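Local coordinates for ABC transporter periplasmic-binding protein YtfQ (Mycobacterium smegmatis, PDB 6HB0) that probably binds L-arabinofuranose in the periplasm as the solute-binding component of an ABC transporter, at residues A[134-137]-A[138-142]; A[167-170]-A[171-175]; A[90-93]-A[94-97]. All coordinates share one frame; numbering follows the deposited sequence.

Contact 1 (A[134-137]-A[138-142])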
loop_
_atom_site.group_PDB
_atom_site.type_symbol
_atom_site.label_atom_id
_atom_site.label_comp_id
_atom_site.label_asym_id
_atom_site.label_seq_id
_atom_site.Cartn_x
_atom_site.Cartn_y
_atom_site.Cartn_z
ATOM N N GLY A 134 -0.021 -2.908 -14.977
ATOM C CA GLY A 134 -0.137 -3.713 -16.204
ATOM C C GLY A 134 -1.095 -3.108 -17.214
ATOM O O GLY A 134 -0.793 -3.021 -18.419
ATOM N N GLN A 135 -2.206 -2.616 -16.704
ATOM C CA GLN A 135 -3.225 -2.066 -17.536
ATOM C C GLN A 135 -2.752 -0.775 -18.205
ATOM O O GLN A 135 -3.129 -0.487 -19.336
ATOM C CB GLN A 135 -4.502 -1.861 -16.711
ATOM C CG GLN A 135 -5.684 -1.311 -17.482
ATOM C CD GLN A 135 -6.089 -2.252 -18.605
ATOM O OE1 GLN A 135 -6.388 -3.436 -18.359
ATOM N NE2 GLN A 135 -6.067 -1.745 -19.854
ATOM N N TRP A 136 -1.910 -0.006 -17.542
ATOM C CA TRP A 136 -1.340 1.175 -18.142
ATOM C C TRP A 136 -0.428 0.775 -19.271
ATOM O O TRP A 136 -0.441 1.422 -20.306
ATOM C CB TRP A 136 -0.564 2.011 -17.143
ATOM C CG TRP A 136 0.150 3.163 -17.719
ATOM C CD1 TRP A 136 -0.333 4.437 -17.869
ATOM C CD2 TRP A 136 1.493 3.173 -18.219
ATOM N NE1 TRP A 136 0.638 5.227 -18.434
ATOM C CE2 TRP A 136 1.759 4.472 -18.660
ATOM C CE3 TRP A 136 2.493 2.200 -18.329
ATOM C CZ2 TRP A 136 2.983 4.831 -19.219
ATOM C CZ3 TRP A 136 3.713 2.554 -18.919
ATOM C CH2 TRP A 136 3.933 3.870 -19.341
ATOM N N VAL A 137 0.369 -0.266 -19.085
ATOM C CA VAL A 137 1.226 -0.746 -20.163
ATOM C C VAL A 137 0.355 -1.173 -21.355
ATOM O O VAL A 137 0.645 -0.779 -22.478
ATOM C CB VAL A 137 2.138 -1.901 -19.750
ATOM C CG1 VAL A 137 2.935 -2.403 -20.936
ATOM C CG2 VAL A 137 3.049 -1.479 -18.606
ATOM N N ALA A 138 -0.682 -1.945 -21.107
ATOM C CA ALA A 138 -1.572 -2.371 -22.170
ATOM C C ALA A 138 -2.175 -1.211 -22.913
ATOM O O ALA A 138 -2.185 -1.230 -24.162
ATOM C CB ALA A 138 -2.645 -3.280 -21.661
ATOM N N ASP A 139 -2.620 -0.198 -22.180
ATOM C CA ASP A 139 -3.187 1.009 -22.785
ATOM C C ASP A 139 -2.165 1.767 -23.623
ATOM O O ASP A 139 -2.474 2.164 -24.734
ATOM C CB ASP A 139 -3.773 1.969 -21.732
ATOM C CG ASP A 139 -5.024 1.428 -21.058
ATOM O OD1 ASP A 139 -5.543 0.389 -21.535
ATOM O OD2 ASP A 139 -5.468 2.029 -20.028
ATOM N N GLN A 140 -0.961 1.967 -23.105
ATOM C CA GLN A 140 0.025 2.776 -23.810
ATOM C C GLN A 140 0.544 2.118 -25.064
ATOM O O GLN A 140 0.917 2.784 -25.990
ATOM C CB GLN A 140 1.210 3.134 -22.945
ATOM C CG GLN A 140 0.876 4.025 -21.772
ATOM C CD GLN A 140 0.282 5.375 -22.160
ATOM O OE1 GLN A 140 -0.838 5.722 -21.774
ATOM N NE2 GLN A 140 1.011 6.111 -22.943
ATOM N N TYR A 141 0.556 0.803 -25.088
ATOM C CA TYR A 141 1.107 0.094 -26.204
ATOM C C TYR A 141 0.040 -0.653 -26.991
ATOM O O TYR A 141 0.355 -1.634 -27.639
ATOM C CB TYR A 141 2.117 -0.888 -25.648
ATOM C CG TYR A 141 3.396 -0.259 -25.182
ATOM C CD1 TYR A 141 4.468 -0.012 -26.076
ATOM C CD2 TYR A 141 3.573 0.035 -23.841
ATOM C CE1 TYR A 141 5.676 0.494 -25.608
ATOM C CE2 TYR A 141 4.742 0.571 -23.383
ATOM C CZ TYR A 141 5.793 0.790 -24.260
ATOM O OH TYR A 141 6.927 1.327 -23.739
ATOM N N ALA A 142 -1.206 -0.224 -26.916
ATOM C CA ALA A 142 -2.284 -0.934 -27.623
ATOM C C ALA A 142 -1.986 -0.959 -29.139
ATOM O O ALA A 142 -2.291 -1.942 -29.806
ATOM C CB ALA A 142 -3.632 -0.251 -27.377
#
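The aliphatic part of Q140 lies across one face of the W136 indole. Q140 CG stands 3.5 Å from the centroid of the six-membered ring of W136, a CH-pi contact displaced toward the rim. W136 has its CG anti to the backbone N (chi1 174°), which swings the indole along the helix to the side chain one turn on. Q140 is bent at chi2, and its amide lies almost parallel to the indole, the planes 13° apart. Beside this pair, Q135 NE2 donates to D139 OD1 at 2.8 Å. The bond is bent, and although D139 OD1 lies in the plane of the Q135 amide, NE2 approaches from above the carboxylate plane, the two flat groups being turned 50° from each other. On the buried side V137 CG1 packs on Y141 CD2 at 3.8 Å, while V137 O sits at the edge of the tyrosine ring, in its plane, and accepts the Y141 N-H. W136 also stacks with Y259. These are i to i+4 pairs at the C-terminal end of amphipathic helix 126-140, the last reaching Y141, where the chain leaves the helix flanking the sheet of one lobe of a periplasmic binding protein fold.

Contact 2 (A[167-170]-A[171-175])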
loop_
_atom_site.group_PDB
_atom_site.type_symbol
_atom_site.label_atom_id
_atom_site.label_comp_id
_atom_site.label_asym_id
_atom_site.label_seq_id
_atom_site.Cartn_x
_atom_site.Cartn_y
_atom_site.Cartn_z
ATOM N N THR A 167 1.212 -11.048 -9.573
ATOM C CA THR A 167 -0.068 -11.619 -9.990
ATOM C C THR A 167 -0.890 -10.567 -10.685
ATOM O O THR A 167 -1.382 -10.783 -11.785
ATOM C CB THR A 167 -0.800 -12.178 -8.779
ATOM O OG1 THR A 167 -0.019 -13.261 -8.278
ATOM C CG2 THR A 167 -2.202 -12.651 -9.137
ATOM N N GLY A 168 -0.968 -9.394 -10.080
ATOM C CA GLY A 168 -1.748 -8.312 -10.648
ATOM C C GLY A 168 -1.233 -7.824 -11.954
ATOM O O GLY A 168 -1.993 -7.586 -12.873
ATOM N N PHE A 169 0.070 -7.619 -12.054
ATOM C CA PHE A 169 0.623 -7.138 -13.305
ATOM C C PHE A 169 0.311 -8.103 -14.481
ATOM O O PHE A 169 -0.006 -7.666 -15.589
ATOM C CB PHE A 169 2.110 -6.862 -13.163
ATOM C CG PHE A 169 2.723 -6.183 -14.342
ATOM C CD1 PHE A 169 2.648 -4.818 -14.490
ATOM C CD2 PHE A 169 3.432 -6.919 -15.279
ATOM C CE1 PHE A 169 3.209 -4.194 -15.583
ATOM C CE2 PHE A 169 3.983 -6.290 -16.404
ATOM C CZ PHE A 169 3.893 -4.927 -16.530
ATOM N N ALA A 170 0.400 -9.397 -14.210
ATOM C CA ALA A 170 0.145 -10.428 -15.212
ATOM C C ALA A 170 -1.308 -10.339 -15.691
ATOM O O ALA A 170 -1.583 -10.369 -16.890
ATOM C CB ALA A 170 0.455 -11.815 -14.642
ATOM N N GLU A 171 -2.229 -10.158 -14.754
ATOM C CA GLU A 171 -3.608 -9.868 -15.079
ATOM C C GLU A 171 -3.773 -8.590 -15.925
ATOM O O GLU A 171 -4.529 -8.585 -16.872
ATOM C CB GLU A 171 -4.456 -9.697 -13.826
ATOM C CG GLU A 171 -4.556 -10.885 -12.886
ATOM C CD GLU A 171 -5.310 -10.569 -11.586
ATOM O OE1 GLU A 171 -5.724 -9.387 -11.321
ATOM O OE2 GLU A 171 -5.530 -11.539 -10.830
ATOM N N GLY A 172 -3.080 -7.518 -15.575
ATOM C CA GLY A 172 -3.257 -6.260 -16.280
ATOM C C GLY A 172 -2.777 -6.256 -17.738
ATOM O O GLY A 172 -3.302 -5.514 -18.548
ATOM N N ILE A 173 -1.764 -7.083 -18.056
ATOM C CA ILE A 173 -1.276 -7.195 -19.437
ATOM C C ILE A 173 -1.918 -8.370 -20.207
ATOM O O ILE A 173 -1.626 -8.579 -21.395
ATOM C CB ILE A 173 0.254 -7.328 -19.512
ATOM C CG1 ILE A 173 0.723 -8.620 -18.900
ATOM C CG2 ILE A 173 0.921 -6.147 -18.831
ATOM C CD1 ILE A 173 2.158 -8.985 -19.190
ATOM N N SER A 174 -2.797 -9.110 -19.545
ATOM C CA SER A 174 -3.304 -10.399 -20.079
ATOM C C SER A 174 -4.186 -10.298 -21.321
ATOM O O SER A 174 -4.397 -11.306 -21.964
ATOM C CB SER A 174 -4.066 -11.196 -19.034
ATOM O OG SER A 174 -5.281 -10.548 -18.707
ATOM N N LYS A 175 -4.728 -9.127 -21.617
ATOM C CA LYS A 175 -5.663 -9.014 -22.727
ATOM C C LYS A 175 -4.947 -8.611 -23.993
ATOM O O LYS A 175 -5.568 -8.518 -25.023
ATOM C CB LYS A 175 -6.804 -8.035 -22.407
ATOM C CG LYS A 175 -7.882 -8.686 -21.527
ATOM C CD LYS A 175 -8.796 -7.661 -20.872
ATOM C CE LYS A 175 -9.696 -6.949 -21.876
ATOM N NZ LYS A 175 -10.861 -7.781 -22.305
#
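The F169 ring carries the methyl CG2 of I173 over one face, and its aromatic partner F212 is also stacked with it. I173 CG2 lies 4.2 Å from the F169 ring centroid, 24° off the normal, and is shifted toward the rim, where F169 CE2 is 3.9 Å from the same I173 CG2. With chi1 at -172° the F169 ring lies beside its own carbonyl carbon, where the I173 methyl can cover it. Facing another side of the helix, the E171 side chain passes T167 at a slant, with E171 OE2 3.9 Å from T167 CG2, a loose contact without a polar bond; the T167 hydroxyl instead bonds to I163 O in the preceding turn. E171 OE1 makes a long, weak ion pair with R131. Further on, E171 O accepts from both S174 N and S174 OG, which reach it from the same face of its plane; the hydroxyl bond from S174 OG to E171 O is 2.8 Å. Helix 160-173 connects strands 148-154 and 179-186 in a beta-alpha-beta unit. F169 and I173 face I181 of strand 179-186, I173 also touches L179, and F169 reaches A133 and V137 of helix 126-140.

Contact 3 (A[90-93]-A[94-97])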
loop_
_atom_site.group_PDB
_atom_site.type_symbol
_atom_site.label_atom_id
_atom_site.label_comp_id
_atom_site.label_asym_id
_atom_site.label_seq_id
_atom_site.Cartn_x
_atom_site.Cartn_y
_atom_site.Cartn_z
ATOM N N ASP A 90 -8.560 -16.206 16.519
ATOM C CA ASP A 90 -9.960 -16.589 16.745
ATOM C C ASP A 90 -10.344 -16.607 18.211
ATOM O O ASP A 90 -11.447 -16.188 18.555
ATOM C CB ASP A 90 -10.302 -17.931 16.104
ATOM C CG ASP A 90 -10.462 -17.847 14.611
ATOM O OD1 ASP A 90 -10.350 -16.734 14.031
ATOM O OD2 ASP A 90 -10.678 -18.923 14.001
ATOM N N ALA A 91 -9.434 -17.051 19.076
ATOM C CA ALA A 91 -9.699 -17.112 20.504
ATOM C C ALA A 91 -9.903 -15.721 21.103
ATOM O O ALA A 91 -10.919 -15.475 21.767
ATOM C CB ALA A 91 -8.571 -17.793 21.233
ATOM N N VAL A 92 -8.955 -14.819 20.900
ATOM C CA VAL A 92 -9.154 -13.485 21.440
ATOM C C VAL A 92 -10.363 -12.736 20.813
ATOM O O VAL A 92 -11.068 -11.944 21.473
ATOM C CB VAL A 92 -7.866 -12.677 21.408
ATOM C CG1 VAL A 92 -7.554 -12.122 20.030
ATOM C CG2 VAL A 92 -7.956 -11.512 22.377
ATOM N N LEU A 93 -10.635 -13.013 19.556
ATOM C CA LEU A 93 -11.817 -12.481 18.881
ATOM C C LEU A 93 -13.129 -13.048 19.447
ATOM O O LEU A 93 -14.145 -12.371 19.427
ATOM C CB LEU A 93 -11.726 -12.710 17.387
ATOM C CG LEU A 93 -10.633 -11.856 16.689
ATOM C CD1 LEU A 93 -10.582 -12.111 15.196
ATOM C CD2 LEU A 93 -10.749 -10.384 16.944
ATOM N N GLN A 94 -13.112 -14.272 19.961
ATOM C CA GLN A 94 -14.255 -14.778 20.717
ATOM C C GLN A 94 -14.452 -14.030 21.990
ATOM O O GLN A 94 -15.612 -13.755 22.352
ATOM C CB GLN A 94 -14.167 -16.280 21.000
ATOM C CG GLN A 94 -14.399 -17.115 19.745
ATOM C CD GLN A 94 -15.817 -16.998 19.188
ATOM O OE1 GLN A 94 -16.772 -16.906 19.927
ATOM N NE2 GLN A 94 -15.942 -17.051 17.869
ATOM N N GLU A 95 -13.353 -13.666 22.647
ATOM C CA GLU A 95 -13.420 -12.845 23.862
ATOM C C GLU A 95 -13.976 -11.439 23.589
ATOM O O GLU A 95 -14.730 -10.877 24.432
ATOM C CB GLU A 95 -12.072 -12.769 24.577
ATOM C CG GLU A 95 -11.585 -14.110 25.114
ATOM C CD GLU A 95 -10.079 -14.162 25.425
ATOM O OE1 GLU A 95 -9.484 -13.130 25.792
ATOM O OE2 GLU A 95 -9.484 -15.264 25.343
ATOM N N THR A 96 -13.638 -10.851 22.440
ATOM C CA THR A 96 -14.226 -9.554 22.128
ATOM C C THR A 96 -15.710 -9.708 21.822
ATOM O O THR A 96 -16.537 -8.909 22.251
ATOM C CB THR A 96 -13.504 -8.817 20.984
ATOM O OG1 THR A 96 -13.428 -9.663 19.835
ATOM C CG2 THR A 96 -12.125 -8.483 21.410
ATOM N N LYS A 97 -16.061 -10.731 21.081
ATOM C CA LYS A 97 -17.427 -10.934 20.714
ATOM C C LYS A 97 -18.243 -11.192 21.982
ATOM O O LYS A 97 -19.301 -10.591 22.156
ATOM C CB LYS A 97 -17.523 -12.069 19.730
ATOM C CG LYS A 97 -18.902 -12.615 19.459
ATOM C CD LYS A 97 -18.762 -13.732 18.428
ATOM C CE LYS A 97 -19.845 -13.745 17.384
ATOM N NZ LYS A 97 -21.054 -14.359 17.996
HETATM O O HOH W 1 -14.808 -10.223 17.903
#
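In T96 the hydroxyl takes the position between the backbone N and the carbonyl carbon (chi1 54°), which turns OG1 back over the preceding turn toward L93. The same rotation places T96 CG2 beside the backbone N, 3.6 Å from V92 O. L93 and T96 lie side by side and point the same way, with L93 CD2 4.0 Å from T96 OG1. Q94 also turns back along the helix: its CG is anti to the carbonyl carbon (chi1 -72°) and approaches D90 O to 3.3 Å, before a bend at chi2 carries the amide off to D114, whose OD2 accepts from Q94 NE2. E95 starts in the same way but continues extended, crossing V92 at about a right angle, with E95 OE1 4.1 Å from V92 CG2.

The backbone bonds are the regular i to i+4 series, from Q94 N to D90 O through to K97 N to L93 O. L93 O has a further donor, a water 2.7 Å away that also meets T96 OG1, although its separation from that hydroxyl is too short to be taken at face value. L93 and T96 both touch V103 of strand 103-106, while V92 and T96 pack on I68 of helix 61-73, so this face of the helix packs on the sheet and against helix 61-73.

The polar ends are held from outside this turn. D90 OD1 bonds to T112 OG1 and D90 OD2 to Q113 N, whereas E95 OE1 forms a salt bridge with R69. D90 and D114 are zinc ligands in a structure of this protein, although that zinc is not bound to this chain in the model. The hydrogen bonds on both would hold the carboxylates in place, consistent with that role.

Overall arrangement
From the N terminus, contact 3 comes first, on helix 90-98 between strands 78-81 and 103-106 of the parallel sheet. Contact 1 follows on helix 126-140 and contact 2 on helix 160-173, both beside the mixed sheet. Each lies within one continuous piece of chain and closes no loop, its pairs lying about one helical turn apart, and the three run in series without nesting or crossing. Contacts 1 and 2 have centres about 10 Å apart and touch directly: G134 N approaches F169 CD1 to 3.3 Å, packing the two helices together. Contact 3 belongs to the other lobe; its centre is about 46 Å from that of contact 1 and about 38 Å from that of contact 2.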